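Local coordinates for amine oxidase domain-containing protein (Pyrococcus furiosus, PDB 3NRN), which is of unknown function but binds AMP and is probably a nucleotide-binding oxidoreductase related to flavin-containing amine oxidases, at residues A[69-81]-A[181-195]. Sequence-based numbering, arbitrary orientation.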
loop_
_atom_site.group_PDB
_atom_site.type_symbol
_atom_site.label_atom_id
_atom_site.label_comp_id
_atom_site.label_asym_id
_atom_site.label_seq_id
_atom_site.Cartn_x
_atom_site.Cartn_y
_atom_site.Cartn_z
ATOM N N LEU A 69 -13.095 2.194 5.766
ATOM C CA LEU A 69 -13.007 2.340 7.211
ATOM C C LEU A 69 -14.243 3.073 7.736
ATOM O O LEU A 69 -14.789 2.708 8.779
ATOM C CB LEU A 69 -11.733 3.097 7.587
ATOM C CG LEU A 69 -10.456 2.356 7.174
ATOM C CD1 LEU A 69 -9.250 3.255 7.363
ATOM C CD2 LEU A 69 -10.323 1.073 7.999
ATOM N N ARG A 70 -14.696 4.096 7.014
ATOM C CA ARG A 70 -15.868 4.826 7.460
ATOM C C ARG A 70 -17.113 3.941 7.499
ATOM O O ARG A 70 -17.804 3.894 8.511
ATOM C CB ARG A 70 -16.141 6.048 6.572
ATOM C CG ARG A 70 -17.347 6.876 7.050
ATOM C CD ARG A 70 -17.528 8.167 6.258
ATOM N NE ARG A 70 -16.329 9.002 6.319
ATOM C CZ ARG A 70 -16.217 10.201 5.754
ATOM N NH1 ARG A 70 -17.234 10.725 5.082
ATOM N NH2 ARG A 70 -15.079 10.875 5.858
ATOM N N ILE A 71 -17.396 3.223 6.416
ATOM C CA ILE A 71 -18.594 2.388 6.394
ATOM C C ILE A 71 -18.529 1.205 7.354
ATOM O O ILE A 71 -19.562 0.648 7.722
ATOM C CB ILE A 71 -18.923 1.898 4.954
ATOM C CG1 ILE A 71 -17.847 0.939 4.441
ATOM C CG2 ILE A 71 -19.021 3.103 4.019
ATOM C CD1 ILE A 71 -18.221 0.263 3.144
ATOM N N LEU A 72 -17.323 0.824 7.773
ATOM C CA LEU A 72 -17.174 -0.278 8.720
ATOM C C LEU A 72 -17.427 0.193 10.145
ATOM O O LEU A 72 -17.625 -0.617 11.054
ATOM C CB LEU A 72 -15.772 -0.870 8.647
ATOM C CG LEU A 72 -15.474 -1.682 7.389
ATOM C CD1 LEU A 72 -14.039 -2.161 7.434
ATOM C CD2 LEU A 72 -16.437 -2.851 7.293
ATOM N N GLY A 73 -17.413 1.507 10.336
ATOM C CA GLY A 73 -17.626 2.052 11.661
ATOM C C GLY A 73 -16.313 2.224 12.396
ATOM O O GLY A 73 -16.281 2.377 13.619
ATOM N N ALA A 74 -15.214 2.190 11.654
ATOM C CA ALA A 74 -13.905 2.360 12.265
ATOM C C ALA A 74 -13.732 3.821 12.645
ATOM O O ALA A 74 -14.141 4.716 11.904
ATOM C CB ALA A 74 -12.811 1.939 11.297
ATOM N N LYS A 75 -13.153 4.058 13.814
ATOM C CA LYS A 75 -12.911 5.417 14.270
ATOM C C LYS A 75 -11.414 5.640 14.126
ATOM O O LYS A 75 -10.635 5.274 15.002
ATOM C CB LYS A 75 -13.336 5.583 15.732
ATOM C CG LYS A 75 -14.825 5.348 15.994
ATOM C CD LYS A 75 -15.713 6.221 15.111
ATOM C CE LYS A 75 -15.429 7.710 15.292
ATOM N NZ LYS A 75 -15.689 8.177 16.683
ATOM N N VAL A 76 -11.014 6.213 12.997
ATOM C CA VAL A 76 -9.606 6.461 12.735
ATOM C C VAL A 76 -9.402 7.874 12.236
ATOM O O VAL A 76 -10.090 8.317 11.314
ATOM C CB VAL A 76 -9.061 5.483 11.682
ATOM C CG1 VAL A 76 -7.606 5.806 11.373
ATOM C CG2 VAL A 76 -9.191 4.061 12.191
ATOM N N GLU A 77 -8.456 8.583 12.842
ATOM C CA GLU A 77 -8.193 9.955 12.432
ATOM C C GLU A 77 -7.143 10.037 11.350
ATOM O O GLU A 77 -5.960 9.777 11.589
ATOM C CB GLU A 77 -7.757 10.816 13.617
ATOM C CG GLU A 77 -7.314 12.211 13.190
ATOM C CD GLU A 77 -7.286 13.198 14.335
ATOM O OE1 GLU A 77 -6.658 12.891 15.369
ATOM O OE2 GLU A 77 -7.890 14.283 14.195
ATOM N N ILE A 78 -7.599 10.416 10.160
ATOM C CA ILE A 78 -6.751 10.557 8.987
ATOM C C ILE A 78 -6.804 12.016 8.552
ATOM O O ILE A 78 -7.883 12.542 8.295
ATOM C CB ILE A 78 -7.284 9.705 7.827
ATOM C CG1 ILE A 78 -7.358 8.239 8.248
ATOM C CG2 ILE A 78 -6.393 9.879 6.598
ATOM C CD1 ILE A 78 -8.131 7.370 7.271
ATOM N N VAL A 79 -5.649 12.665 8.447
ATOM C CA VAL A 79 -5.622 14.065 8.034
ATOM C C VAL A 79 -4.815 14.267 6.754
ATOM O O VAL A 79 -3.617 13.973 6.717
ATOM C CB VAL A 79 -5.017 14.966 9.142
ATOM C CG1 VAL A 79 -4.973 16.418 8.667
ATOM C CG2 VAL A 79 -5.833 14.836 10.426
ATOM N N ASN A 80 -5.472 14.771 5.711
ATOM C CA ASN A 80 -4.801 15.021 4.441
ATOM C C ASN A 80 -3.615 15.960 4.600
ATOM O O ASN A 80 -3.648 16.887 5.406
ATOM C CB ASN A 80 -5.768 15.626 3.417
ATOM C CG ASN A 80 -6.748 14.611 2.865
ATOM O OD1 ASN A 80 -6.489 13.404 2.880
ATOM N ND2 ASN A 80 -7.877 15.100 2.352
ATOM N N SER A 81 -2.572 15.708 3.813
ATOM C CA SER A 81 -1.355 16.514 3.820
ATOM C C SER A 81 -1.645 17.956 3.392
ATOM O O SER A 81 -2.303 18.160 2.371
ATOM C CB SER A 81 -0.336 15.907 2.851
ATOM O OG SER A 81 0.006 14.585 3.219
ATOM N N PRO A 181 -2.204 12.380 -0.195
ATOM C CA PRO A 181 -2.131 11.509 0.978
ATOM C C PRO A 181 -2.567 12.131 2.292
ATOM O O PRO A 181 -2.862 13.321 2.375
ATOM C CB PRO A 181 -0.662 11.118 1.009
ATOM C CG PRO A 181 -0.012 12.413 0.645
ATOM C CD PRO A 181 -0.866 12.906 -0.526
ATOM N N GLY A 182 -2.583 11.295 3.324
ATOM C CA GLY A 182 -2.963 11.735 4.649
ATOM C C GLY A 182 -2.287 10.862 5.682
ATOM O O GLY A 182 -2.061 9.673 5.444
ATOM N N LEU A 183 -1.956 11.460 6.823
ATOM C CA LEU A 183 -1.307 10.759 7.922
ATOM C C LEU A 183 -2.358 10.173 8.861
ATOM O O LEU A 183 -3.483 10.667 8.935
ATOM C CB LEU A 183 -0.404 11.718 8.697
ATOM C CG LEU A 183 0.802 12.313 7.962
ATOM C CD1 LEU A 183 1.576 13.228 8.911
ATOM C CD2 LEU A 183 1.703 11.196 7.468
ATOM N N ILE A 184 -1.971 9.126 9.583
ATOM C CA ILE A 184 -2.863 8.440 10.504
ATOM C C ILE A 184 -2.451 8.640 11.963
ATOM O O ILE A 184 -1.359 8.240 12.362
ATOM C CB ILE A 184 -2.855 6.921 10.242
ATOM C CG1 ILE A 184 -2.950 6.642 8.739
ATOM C CG2 ILE A 184 -4.003 6.269 10.987
ATOM C CD1 ILE A 184 -2.732 5.200 8.390
ATOM N N ARG A 185 -3.318 9.239 12.767
ATOM C CA ARG A 185 -2.977 9.425 14.173
ATOM C C ARG A 185 -2.879 8.037 14.782
ATOM O O ARG A 185 -3.752 7.184 14.556
ATOM C CB ARG A 185 -4.049 10.247 14.898
ATOM C CG ARG A 185 -3.790 10.422 16.396
ATOM C CD ARG A 185 -4.699 11.499 16.988
ATOM N NE ARG A 185 -4.332 12.830 16.509
ATOM C CZ ARG A 185 -3.223 13.470 16.870
ATOM N NH1 ARG A 185 -2.375 12.904 17.723
ATOM N NH2 ARG A 185 -2.951 14.666 16.368
ATOM N N GLY A 186 -1.805 7.803 15.531
ATOM C CA GLY A 186 -1.606 6.505 16.149
ATOM C C GLY A 186 -0.854 5.550 15.241
ATOM O O GLY A 186 -0.549 4.427 15.632
ATOM N N GLY A 187 -0.549 5.993 14.025
ATOM C CA GLY A 187 0.172 5.143 13.093
ATOM C C GLY A 187 -0.719 4.084 12.469
ATOM O O GLY A 187 -1.932 4.082 12.686
ATOM N N CYS A 188 -0.120 3.181 11.697
ATOM C CA CYS A 188 -0.869 2.114 11.041
ATOM C C CYS A 188 -1.653 1.255 12.033
ATOM O O CYS A 188 -2.755 0.802 11.732
ATOM C CB CYS A 188 0.073 1.206 10.240
ATOM S SG CYS A 188 0.915 1.996 8.844
ATOM N N LYS A 189 -1.082 1.023 13.210
ATOM C CA LYS A 189 -1.744 0.197 14.217
ATOM C C LYS A 189 -3.143 0.686 14.590
ATOM O O LYS A 189 -4.001 -0.113 14.993
ATOM C CB LYS A 189 -0.883 0.100 15.479
ATOM C CG LYS A 189 -1.351 -0.985 16.462
ATOM C CD LYS A 189 -0.327 -1.217 17.580
ATOM C CE LYS A 189 -0.778 -2.311 18.550
ATOM N NZ LYS A 189 -2.093 -1.984 19.174
ATOM N N ALA A 190 -3.380 1.989 14.456
ATOM C CA ALA A 190 -4.686 2.548 14.797
ATOM C C ALA A 190 -5.762 1.869 13.957
ATOM O O ALA A 190 -6.841 1.545 14.443
ATOM C CB ALA A 190 -4.702 4.051 14.551
ATOM N N VAL A 191 -5.452 1.642 12.690
ATOM C CA VAL A 191 -6.396 0.996 11.797
ATOM C C VAL A 191 -6.601 -0.467 12.187
ATOM O O VAL A 191 -7.726 -0.971 12.226
ATOM C CB VAL A 191 -5.885 1.077 10.354
ATOM C CG1 VAL A 191 -6.730 0.203 9.443
ATOM C CG2 VAL A 191 -5.922 2.524 9.897
ATOM N N ILE A 192 -5.498 -1.141 12.477
ATOM C CA ILE A 192 -5.536 -2.538 12.851
ATOM C C ILE A 192 -6.365 -2.755 14.112
ATOM O O ILE A 192 -7.170 -3.683 14.173
ATOM C CB ILE A 192 -4.113 -3.074 13.092
ATOM C CG1 ILE A 192 -3.255 -2.861 11.836
ATOM C CG2 ILE A 192 -4.177 -4.538 13.495
ATOM C CD1 ILE A 192 -3.787 -3.530 10.572
ATOM N N ASP A 193 -6.170 -1.899 15.113
ATOM C CA ASP A 193 -6.911 -2.024 16.370
ATOM C C ASP A 193 -8.416 -1.894 16.146
ATOM O O ASP A 193 -9.210 -2.614 16.752
ATOM C CB ASP A 193 -6.439 -0.974 17.385
ATOM C CG ASP A 193 -5.012 -1.220 17.864
ATOM O OD1 ASP A 193 -4.582 -2.394 17.913
ATOM O OD2 ASP A 193 -4.322 -0.238 18.211
ATOM N N GLU A 194 -8.809 -0.985 15.264
ATOM C CA GLU A 194 -10.225 -0.798 14.973
ATOM C C GLU A 194 -10.834 -1.981 14.220
ATOM O O GLU A 194 -11.957 -2.390 14.513
ATOM C CB GLU A 194 -10.433 0.503 14.191
ATOM C CG GLU A 194 -10.517 1.731 15.087
ATOM C CD GLU A 194 -11.749 1.697 15.993
ATOM O OE1 GLU A 194 -12.850 2.063 15.527
ATOM O OE2 GLU A 194 -11.616 1.288 17.163
ATOM N N LEU A 195 -10.102 -2.539 13.257
ATOM C CA LEU A 195 -10.625 -3.678 12.508
ATOM C C LEU A 195 -10.768 -4.892 13.425
ATOM O O LEU A 195 -11.721 -5.663 13.298
ATOM C CB LEU A 195 -9.713 -4.012 11.314
ATOM C CG LEU A 195 -9.613 -2.923 10.231
ATOM C CD1 LEU A 195 -8.652 -3.356 9.139
ATOM C CD2 LEU A 195 -11.004 -2.635 9.639
HETATM O O HOH W 1 -6.588 7.495 14.740
HETATM O O HOH W 2 -5.297 15.836 14.668
#
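Glu194 reaches from helix 188-200 to the loop between helix 64-72 and strand 78-80, where its OE1 accepts a hydrogen bond from Lys75 N (2.6 Å). The bond is nearly straight at the hydrogen (164°) and arrives on the anti side of the carboxylate, somewhat out of its plane. A bend at chi2 (-65°) turns the carboxylate toward Lys75 N, while CB packs on Ala74 CB and CG lies 3.9 Å from Val76 CG2. Val76 is the apolar link between the two halves of the contact: CG1, anti to its own N (chi1 177°), sits 3.7 Å from Ile184 CG2 and also meets Val191. Deeper in, Leu195 CD2 packs 3.8 Å from Leu72 CD1 and touches Leu69, with Leu13 and Leu14 of helix 10-21 behind Leu195.

Toward the sheet, Arg185 N donates to Glu77 O at 2.9 Å, and the antiparallel ladder continues through the hydrogen-bonded pair Val79-Leu183 to Ser81 N, which bonds Pro181 O. Asn80 CA lies only 3.8 Å from Gly182 CA; a side chain on Gly182 would crowd Val79 O and Ile78 CG2. Strand 56-57 flanks strand 182-184 on its other edge, completing a three-stranded antiparallel sheet. The side chains of Glu77 and Arg185 run alongside each other as a salt bridge, although the exact place of OE1 is doubtful; one water joins Glu77 N to Arg185 O.

Arg197 forms a salt bridge with Glu194 OE1 and probably steadies the carboxylate. With an alanine here, Lys75 N would probably lose this acceptor and Arg197 this carboxylate. A type II turn from Ile184 to Gly187 leads from strand 182-184 into helix 188-200; beyond the backbone ladder, a side-chain carboxylate thus takes over as acceptor for a loop N-H.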